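Local coordinates for CS1 fimbrial subunit A (Escherichia coli, PDB 4HJI), which builds the shaft of CS1 pili, chaperone-usher filaments that enable enterotoxigenic bacteria to colonize the epithelium of host organs, at residues Ala140-Ala143 / Gly144-Gly148. Sequence-based numbering, arbitrary orientation.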
ATOM      1  N   ALA A 140      -0.006 -25.019  -6.705  1.00 39.95           N
ATOM      2  CA  ALA A 140       1.376 -24.659  -7.025  1.00 40.27           C
ATOM      3  C   ALA A 140       1.447 -23.415  -7.914  1.00 39.18           C
ATOM      4  O   ALA A 140       0.429 -22.896  -8.366  1.00 39.11           O
ATOM      5  CB  ALA A 140       2.078 -25.829  -7.698  1.00 41.96           C
ATOM      6  N   LEU A 141       2.669 -22.956  -8.168  1.00 38.98           N
ATOM      7  CA  LEU A 141       2.905 -21.733  -8.931  1.00 37.51           C
ATOM      8  C   LEU A 141       2.601 -21.959 -10.406  1.00 37.05           C
ATOM      9  O   LEU A 141       3.366 -22.630 -11.102  1.00 38.04           O
ATOM     10  CB  LEU A 141       4.363 -21.273  -8.774  1.00 38.18           C
ATOM     11  CG  LEU A 141       4.795 -20.723  -7.408  1.00 37.83           C
ATOM     12  CD1 LEU A 141       4.955 -21.821  -6.364  1.00 39.00           C
ATOM     13  CD2 LEU A 141       6.079 -19.911  -7.544  1.00 38.04           C
ATOM     14  N   THR A 142       1.483 -21.403 -10.875  1.00 35.01           N
ATOM     15  CA  THR A 142       1.075 -21.551 -12.271  1.00 34.58           C
ATOM     16  C   THR A 142       1.284 -20.256 -13.045  1.00 32.36           C
ATOM     17  O   THR A 142       1.078 -19.155 -12.522  1.00 31.10           O
ATOM     18  CB  THR A 142      -0.400 -21.990 -12.411  1.00 34.98           C
ATOM     19  OG1 THR A 142      -1.266 -20.975 -11.889  1.00 34.41           O
ATOM     20  CG2 THR A 142      -0.656 -23.296 -11.678  1.00 36.23           C
ATOM     21  N   ALA A 143       1.692 -20.401 -14.298  1.00 32.00           N
ATOM     22  CA  ALA A 143       1.800 -19.276 -15.212  1.00 30.61           C
ATOM     23  C   ALA A 143       0.432 -18.656 -15.468  1.00 29.22           C
ATOM     24  O   ALA A 143      -0.585 -19.348 -15.448  1.00 29.33           O
ATOM     25  CB  ALA A 143       2.416 -19.725 -16.521  1.00 31.96           C
ATOM     26  N   GLY A 144       0.427 -17.348 -15.700  1.00 27.39           N
ATOM     27  CA  GLY A 144      -0.796 -16.621 -16.007  1.00 26.30           C
ATOM     28  C   GLY A 144      -0.986 -15.430 -15.097  1.00 24.60           C
ATOM     29  O   GLY A 144      -0.072 -14.990 -14.402  1.00 23.86           O
ATOM     30  N   GLN A 145      -2.209 -14.918 -15.092  1.00 23.51           N
ATOM     31  CA  GLN A 145      -2.493 -13.644 -14.464  1.00 22.09           C
ATOM     32  C   GLN A 145      -3.101 -13.815 -13.086  1.00 20.72           C
ATOM     33  O   GLN A 145      -3.869 -14.743 -12.842  1.00 20.71           O
ATOM     34  CB  GLN A 145      -3.421 -12.843 -15.364  1.00 22.83           C
ATOM     35  CG  GLN A 145      -2.876 -12.656 -16.771  1.00 24.23           C
ATOM     36  CD  GLN A 145      -3.596 -11.544 -17.519  1.00 24.90           C
ATOM     37  OE1 GLN A 145      -3.677 -11.549 -18.751  1.00 26.47           O
ATOM     38  NE2 GLN A 145      -4.116 -10.567 -16.767  1.00 24.66           N
ATOM     39  N   TYR A 146      -2.721 -12.909 -12.191  1.00 19.21           N
ATOM     40  CA  TYR A 146      -3.177 -12.873 -10.813  1.00 18.39           C
ATOM     41  C   TYR A 146      -3.624 -11.446 -10.518  1.00 17.43           C
ATOM     42  O   TYR A 146      -3.018 -10.503 -11.021  1.00 17.20           O
ATOM     43  CB  TYR A 146      -2.021 -13.251  -9.880  1.00 18.32           C
ATOM     44  CG  TYR A 146      -1.535 -14.672 -10.065  1.00 19.28           C
ATOM     45  CD1 TYR A 146      -0.759 -15.028 -11.165  1.00 19.89           C
ATOM     46  CD2 TYR A 146      -1.880 -15.665  -9.151  1.00 19.67           C
ATOM     47  CE1 TYR A 146      -0.322 -16.334 -11.343  1.00 20.94           C
ATOM     48  CE2 TYR A 146      -1.450 -16.975  -9.322  1.00 20.74           C
ATOM     49  CZ  TYR A 146      -0.680 -17.298 -10.418  1.00 21.34           C
ATOM     50  OH  TYR A 146      -0.278 -18.603 -10.555  1.00 22.63           O
ATOM     51  N   GLN A 147      -4.683 -11.309  -9.717  0.50 17.06           N
ATOM     52  CA  GLN A 147      -5.303 -10.017  -9.426  0.50 16.44           C
ATOM     53  C   GLN A 147      -5.755  -9.903  -8.000  0.50 16.17           C
ATOM     54  O   GLN A 147      -6.246 -10.869  -7.433  0.50 16.57           O
ATOM     55  CB  GLN A 147      -6.596  -9.855 -10.216  0.50 16.75           C
ATOM     56  CG  GLN A 147      -6.444  -9.703 -11.699  0.50 17.15           C
ATOM     57  CD  GLN A 147      -7.711  -9.122 -12.303  0.50 17.41           C
ATOM     58  OE1 GLN A 147      -7.662  -8.093 -12.946  0.50 17.38           O
ATOM     59  NE2 GLN A 147      -8.856  -9.750 -12.036  0.50 17.84           N
ATOM     60  N   GLY A 148      -5.658  -8.702  -7.445  1.00 15.65           N
ATOM     61  CA  GLY A 148      -6.210  -8.438  -6.121  1.00 15.81           C
ATOM     62  C   GLY A 148      -6.240  -6.958  -5.834  1.00 15.58           C
ATOM     63  O   GLY A 148      -5.763  -6.165  -6.629  1.00 15.21           O
TER
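The phenolic oxygen of Y146 sits against T142, four residues back, and meets its backbone and its side chain at once. The firm bond is to the main chain: Y146 OH donates to T142 O at a very short 2.5 Å. That carbonyl oxygen lies at the edge of the ring and in its plane, the plane in which a phenol prefers to hold its proton. Beside it, T142 OG1 comes to 2.9 Å from Y146 OH. The threonine hydroxyl is brought there by a chi1 of 64°, which tucks it between the backbone N and the carbonyl carbon; the two side chains cross at about a right angle. T142 N is a looser neighbour, 3.3 Å from Y146 OH.

The ring reaches back over the turn because CG of Y146 stands beside its own backbone N, chi1 -64°. Between the partners the chain bends at G144, whose positive phi of 127° is a conformation readily open only to glycine. A tyrosine near the start of an antiparallel strand, bonded to the backbone of the residue four before it, with glycine two before, is a tyrosine corner, a feature of Greek-key and immunoglobulin-like sandwiches.

Here it fastens the incoming loop to the head of strand 144-156, which is paired with strands 68-80 and 163-173. L78, N80, L86 and V173 pack on the Y146 side chain, so the tyrosine is held in the sandwich while its hydroxyl looks to the loop. The hydroxyl of this buried tyrosine thus has one firm acceptor, the carbonyl of T142, with the threonine hydroxyl close by as perhaps a second partner, and the side chain closes the bend back onto the chain's own backbone.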